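Local coordinates for protein 4-methyl-5(B-hydroxyethyl)-thiazole monophosphate biosynthesis enzyme (PDB 3OT1) that is of unconfirmed function but belongs to the DJ-1/PfpI family and may act in making the thiazole phosphate precursor of thiamine, at residues Ile12-Ala17 with Phe37-Ala42; Ala42-Lys47 with Thr63-Ser68. One frame throughout, in Å; residues are numbered along the deposited sequence. Where two conformers were deposited one is given.

Overall arrangement
From the N terminus, the chain enters through strand 11-16, crosses in helix 22-34 and returns as strand 38-43 beside the first strand; contact 1 closes this loop within the parallel part of the main sheet. The chain then leaves through a loop and the small antiparallel pair 49-51 and 57-59, and comes back as strand 62-63, where contact 2 closes a second loop, with a sodium ion bound at the closure. The two loops follow one another without nesting or crossing, and Ala42 belongs to both contacts. They also meet directly: Val16 O probably accepts a hydrogen bond from Val44 N, and Pro15 packs on Leu64. Together they join three neighbouring strands at one side of the sheet.

Contact 1 (Ile12-Ala17 with Phe37-Ala42); sequences ILVPVA and FQVTMA
Thr40 O receives the amide of Val14, N to O 2.8 Å, with a nearly straight N-H...O angle of 174°; Leu13 adds a longer CA-H...O contact to the same oxygen. Four more backbone bonds continue the parallel ladder: Ile12 N to Gln38 O, Thr40 N to Ile12 O, Ala42 N to Val14 O and Val16 N to Ala42 O. Pro15 fits here because its nitrogen faces away from this neighbour, and the ladder loses no donor.

Side chains alternate between the two faces of the sheet. On one, the side chains of Val14 and Val39 meet at a slant, with CG2 of Val14 3.7 Å from CG1 of Val39, a close fit of beta-branched groups that suit extended backbone; Leu32 of helix 22-34 packs on both Ile12 and Val39. On the other, Leu13 has CG anti to its backbone N (chi1 -180°) and swings CD1 to 3.7 Å from Ala42 CB. The small methyl of Ala42 leaves room for this branch, while Phe72 lies against Leu13 and Thr40.

Just before strand 38-43, Phe37 brings ring atom CD2 within 4.0 Å of Ile12 CG1, an oblique approach. The ring is large enough to reach helix 166-178 as well, touching Ile174 and Leu177, and so joins the sheet to a second helix. Strand 11-16, helix 22-34 and strand 38-43 make a beta-alpha-beta crossover, the building unit of the Rossmann-like alpha/beta sandwich of the DJ-1/PfpI family.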
loop_
_atom_site.group_PDB
_atom_site.type_symbol
_atom_site.label_atom_id
_atom_site.label_comp_id
_atom_site.label_asym_id
_atom_site.label_seq_id
_atom_site.Cartn_x
_atom_site.Cartn_y
_atom_site.Cartn_z
ATOM N N ILE B 12 -15.321 9.686 3.947
ATOM C CA ILE B 12 -14.460 9.884 2.781
ATOM C C ILE B 12 -14.940 9.010 1.636
ATOM O O ILE B 12 -15.161 7.823 1.833
ATOM C CB ILE B 12 -12.990 9.486 3.077
ATOM C CG1 ILE B 12 -12.538 9.938 4.485
ATOM C CG2 ILE B 12 -12.095 9.967 1.882
ATOM C CD1 ILE B 12 -12.413 11.399 4.612
ATOM N N LEU B 13 -15.082 9.599 0.460
ATOM C CA LEU B 13 -15.379 8.867 -0.765
ATOM C C LEU B 13 -14.089 8.622 -1.548
ATOM O O LEU B 13 -13.369 9.567 -1.810
ATOM C CB LEU B 13 -16.375 9.662 -1.609
ATOM C CG LEU B 13 -16.776 9.005 -2.919
ATOM C CD1 LEU B 13 -17.427 7.641 -2.687
ATOM C CD2 LEU B 13 -17.710 9.899 -3.687
ATOM N N VAL B 14 -13.840 7.344 -1.874
ATOM C CA VAL B 14 -12.687 6.949 -2.650
ATOM C C VAL B 14 -13.187 6.240 -3.915
ATOM O O VAL B 14 -13.478 5.035 -3.903
ATOM C CB VAL B 14 -11.744 6.023 -1.845
ATOM C CG1 VAL B 14 -10.533 5.631 -2.685
ATOM C CG2 VAL B 14 -11.345 6.678 -0.523
ATOM N N PRO B 15 -13.266 6.966 -5.041
ATOM C CA PRO B 15 -13.627 6.314 -6.295
ATOM C C PRO B 15 -12.516 5.389 -6.770
ATOM O O PRO B 15 -11.336 5.653 -6.561
ATOM C CB PRO B 15 -13.799 7.489 -7.252
ATOM C CG PRO B 15 -14.047 8.693 -6.343
ATOM C CD PRO B 15 -13.129 8.427 -5.197
ATOM N N VAL B 16 -12.926 4.302 -7.414
ATOM C CA VAL B 16 -12.024 3.378 -8.038
ATOM C C VAL B 16 -12.525 3.036 -9.422
ATOM O O VAL B 16 -13.728 3.077 -9.695
ATOM C CB VAL B 16 -11.835 2.091 -7.179
ATOM C CG1 VAL B 16 -11.147 2.419 -5.872
ATOM C CG2 VAL B 16 -13.133 1.343 -7.001
ATOM N N ALA B 17 -11.601 2.651 -10.296
ATOM C CA ALA B 17 -11.932 2.267 -11.660
ATOM C C ALA B 17 -10.983 1.151 -12.104
ATOM O O ALA B 17 -9.966 0.906 -11.480
ATOM C CB ALA B 17 -11.787 3.483 -12.612
ATOM N N PHE B 37 -12.179 6.995 10.417
ATOM C CA PHE B 37 -13.048 7.558 9.394
ATOM C C PHE B 37 -13.908 6.480 8.737
ATOM O O PHE B 37 -13.555 5.300 8.734
ATOM C CB PHE B 37 -12.223 8.248 8.325
ATOM C CG PHE B 37 -11.439 9.474 8.794
ATOM C CD1 PHE B 37 -11.602 10.058 10.044
ATOM C CD2 PHE B 37 -10.561 10.080 7.917
ATOM C CE1 PHE B 37 -10.888 11.192 10.408
ATOM C CE2 PHE B 37 -9.854 11.211 8.255
ATOM C CZ PHE B 37 -9.997 11.768 9.520
ATOM N N GLN B 38 -15.039 6.891 8.173
ATOM C CA GLN B 38 -15.925 6.024 7.405
ATOM C C GLN B 38 -15.575 6.196 5.940
ATOM O O GLN B 38 -15.812 7.251 5.377
ATOM C CB GLN B 38 -17.368 6.431 7.647
ATOM C CG GLN B 38 -17.728 6.553 9.099
ATOM C CD GLN B 38 -17.526 5.271 9.811
ATOM O OE1 GLN B 38 -18.144 4.262 9.463
ATOM N NE2 GLN B 38 -16.645 5.275 10.829
ATOM N N VAL B 39 -14.969 5.170 5.357
ATOM C CA VAL B 39 -14.423 5.244 4.008
ATOM C C VAL B 39 -15.250 4.385 3.078
ATOM O O VAL B 39 -15.454 3.199 3.311
ATOM C CB VAL B 39 -12.947 4.800 3.982
ATOM C CG1 VAL B 39 -12.395 4.986 2.567
ATOM C CG2 VAL B 39 -12.121 5.585 5.015
ATOM N N THR B 40 -15.764 5.005 2.025
ATOM C CA THR B 40 -16.560 4.339 1.025
ATOM C C THR B 40 -15.800 4.277 -0.288
ATOM O O THR B 40 -15.517 5.309 -0.889
ATOM C CB THR B 40 -17.889 5.096 0.786
ATOM O OG1 THR B 40 -18.605 5.193 2.025
ATOM C CG2 THR B 40 -18.745 4.398 -0.257
HETATM N N MSE B 41 -15.524 3.063 -0.743
HETATM C CA MSE B 41 -15.011 2.844 -2.085
HETATM C C MSE B 41 -16.186 2.728 -3.039
HETATM O O MSE B 41 -17.135 1.987 -2.760
HETATM C CB MSE B 41 -14.159 1.572 -2.097
HETATM C CG MSE B 41 -12.922 1.660 -1.217
HETATM SE SE MSE B 41 -12.054 -0.065 -0.952
HETATM C CE MSE B 41 -11.962 -0.487 -2.913
ATOM N N ALA B 42 -16.123 3.451 -4.165
ATOM C CA ALA B 42 -17.219 3.484 -5.121
ATOM C C ALA B 42 -16.668 3.307 -6.537
ATOM O O ALA B 42 -15.739 4.009 -6.925
ATOM C CB ALA B 42 -18.005 4.805 -5.021
#

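Contact 2 (Ala42-Lys47 with Thr63-Ser68); sequences AAVGDK and TLEACS. With NA (sodium ion), chain D.
Ala42 CB lies 3.7 Å from Leu64 CA and also touches Cys67 SG, a small methyl that lets the chain after strand 62-63 come close at the edge of the parallel sheet, beside a sodium site. Ala43 forms the parallel bridge to Thr63. Its carbonyl does double work: O accepts Leu64 N at 2.9 Å, from above the carbonyl plane, and binds the sodium ion at 2.3 Å. Val44 lies alongside Leu64 and points the same way, CG2 to CG 3.9 Å, in apolar packing next to the site.

Gly45, with a positive phi of 101° where a side chain would be cramped, links its own turn to Glu65 and to the metal. Its N donates to Glu65 OE2 at 2.8 Å on the syn lone pair, while its O binds sodium at 2.1 Å. The Glu65 chain bends at chi2 (84°), bringing its carboxylate back so that OE1 also binds the metal; the ion probably offsets its negative charge. Thr63 OG1 is the other side-chain ligand, a neutral hydroxyl held 2.3 Å from the sodium. Further on, Lys47 contributes through its backbone: the water that completes the five oxygen ligands, 2.4 Å from sodium, donates a weak hydrogen bond to Lys47 O.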
loop_
_atom_site.group_PDB
_atom_site.type_symbol
_atom_site.label_atom_id
_atom_site.label_comp_id
_atom_site.label_asym_id
_atom_site.label_seq_id
_atom_site.Cartn_x
_atom_site.Cartn_y
_atom_site.Cartn_z
ATOM N N ALA B 42 -16.123 3.451 -4.165
ATOM C CA ALA B 42 -17.219 3.484 -5.121
ATOM C C ALA B 42 -16.668 3.307 -6.537
ATOM O O ALA B 42 -15.739 4.009 -6.925
ATOM C CB ALA B 42 -18.005 4.805 -5.021
ATOM N N ALA B 43 -17.258 2.389 -7.300
ATOM C CA ALA B 43 -16.695 2.007 -8.583
ATOM C C ALA B 43 -17.274 2.804 -9.746
ATOM O O ALA B 43 -18.500 2.919 -9.866
ATOM C CB ALA B 43 -16.895 0.510 -8.862
ATOM N N VAL B 44 -16.399 3.280 -10.626
ATOM C CA VAL B 44 -16.785 3.811 -11.915
ATOM C C VAL B 44 -17.117 2.620 -12.821
ATOM O O VAL B 44 -16.369 1.643 -12.874
ATOM C CB VAL B 44 -15.656 4.674 -12.492
ATOM C CG1 VAL B 44 -15.961 5.138 -13.901
ATOM C CG2 VAL B 44 -15.386 5.857 -11.559
ATOM N N GLY B 45 -18.228 2.732 -13.545
ATOM C CA GLY B 45 -18.689 1.680 -14.436
ATOM C C GLY B 45 -19.803 0.864 -13.853
ATOM O O GLY B 45 -20.406 1.277 -12.880
ATOM N N ASP B 46 -20.085 -0.293 -14.448
ATOM C CA ASP B 46 -21.283 -1.064 -14.094
ATOM C C ASP B 46 -20.993 -2.300 -13.256
ATOM O O ASP B 46 -21.871 -3.141 -13.046
ATOM C CB ASP B 46 -22.076 -1.435 -15.356
ATOM C CG ASP B 46 -22.938 -0.287 -15.884
ATOM O OD1 ASP B 46 -23.388 0.578 -15.084
ATOM O OD2 ASP B 46 -23.205 -0.271 -17.096
ATOM N N LYS B 47 -19.769 -2.412 -12.753
ATOM C CA LYS B 47 -19.341 -3.507 -11.884
ATOM C C LYS B 47 -18.794 -2.948 -10.566
ATOM O O LYS B 47 -18.064 -1.953 -10.568
ATOM C CB LYS B 47 -18.232 -4.328 -12.555
ATOM C CG LYS B 47 -18.457 -4.751 -14.016
ATOM C CD LYS B 47 -19.669 -5.613 -14.215
ATOM C CE LYS B 47 -19.669 -6.297 -15.585
ATOM N NZ LYS B 47 -19.938 -5.391 -16.711
ATOM N N THR B 63 -21.859 2.032 -6.357
ATOM C CA THR B 63 -21.525 2.629 -7.628
ATOM C C THR B 63 -21.202 4.116 -7.478
ATOM O O THR B 63 -21.898 4.851 -6.795
ATOM C CB THR B 63 -22.664 2.442 -8.594
ATOM O OG1 THR B 63 -22.256 2.931 -9.848
ATOM C CG2 THR B 63 -23.954 3.131 -8.190
ATOM N N LEU B 64 -20.152 4.553 -8.157
ATOM C CA LEU B 64 -19.734 5.945 -8.120
ATOM C C LEU B 64 -20.818 6.852 -8.663
ATOM O O LEU B 64 -21.081 7.919 -8.124
ATOM C CB LEU B 64 -18.413 6.081 -8.886
ATOM C CG LEU B 64 -17.765 7.461 -8.864
ATOM C CD1 LEU B 64 -18.403 8.396 -9.873
ATOM C CD2 LEU B 64 -17.695 8.110 -7.527
ATOM N N GLU B 65 -21.475 6.399 -9.711
ATOM C CA GLU B 65 -22.360 7.264 -10.451
ATOM C C GLU B 65 -23.590 7.696 -9.643
ATOM O O GLU B 65 -24.194 8.736 -9.954
ATOM C CB GLU B 65 -22.719 6.601 -11.776
ATOM C CG GLU B 65 -21.530 6.487 -12.798
ATOM C CD GLU B 65 -20.594 5.280 -12.645
ATOM O OE1 GLU B 65 -20.668 4.538 -11.624
ATOM O OE2 GLU B 65 -19.814 5.063 -13.613
ATOM N N ALA B 66 -23.946 6.956 -8.596
ATOM C CA ALA B 66 -25.068 7.350 -7.744
ATOM C C ALA B 66 -24.650 8.099 -6.468
ATOM O O ALA B 66 -25.514 8.525 -5.687
ATOM C CB ALA B 66 -25.879 6.177 -7.377
ATOM N N CYS B 67 -23.355 8.292 -6.255
ATOM C CA CYS B 67 -22.887 9.028 -5.084
ATOM C C CYS B 67 -23.202 10.511 -5.218
ATOM O O CYS B 67 -23.221 11.067 -6.309
ATOM C CB CYS B 67 -21.378 8.895 -4.927
ATOM S SG CYS B 67 -20.830 7.225 -4.508
ATOM N N SER B 68 -23.433 11.147 -4.079
ATOM C CA SER B 68 -23.549 12.598 -3.998
ATOM C C SER B 68 -22.524 13.137 -3.005
ATOM O O SER B 68 -22.309 12.516 -1.957
ATOM C CB SER B 68 -24.966 12.945 -3.549
ATOM O OG SER B 68 -25.913 12.426 -4.480
HETATM NA NA NA D . -20.392 2.360 -11.030
HETATM O O HOH W 1 -20.350 0.158 -10.006
#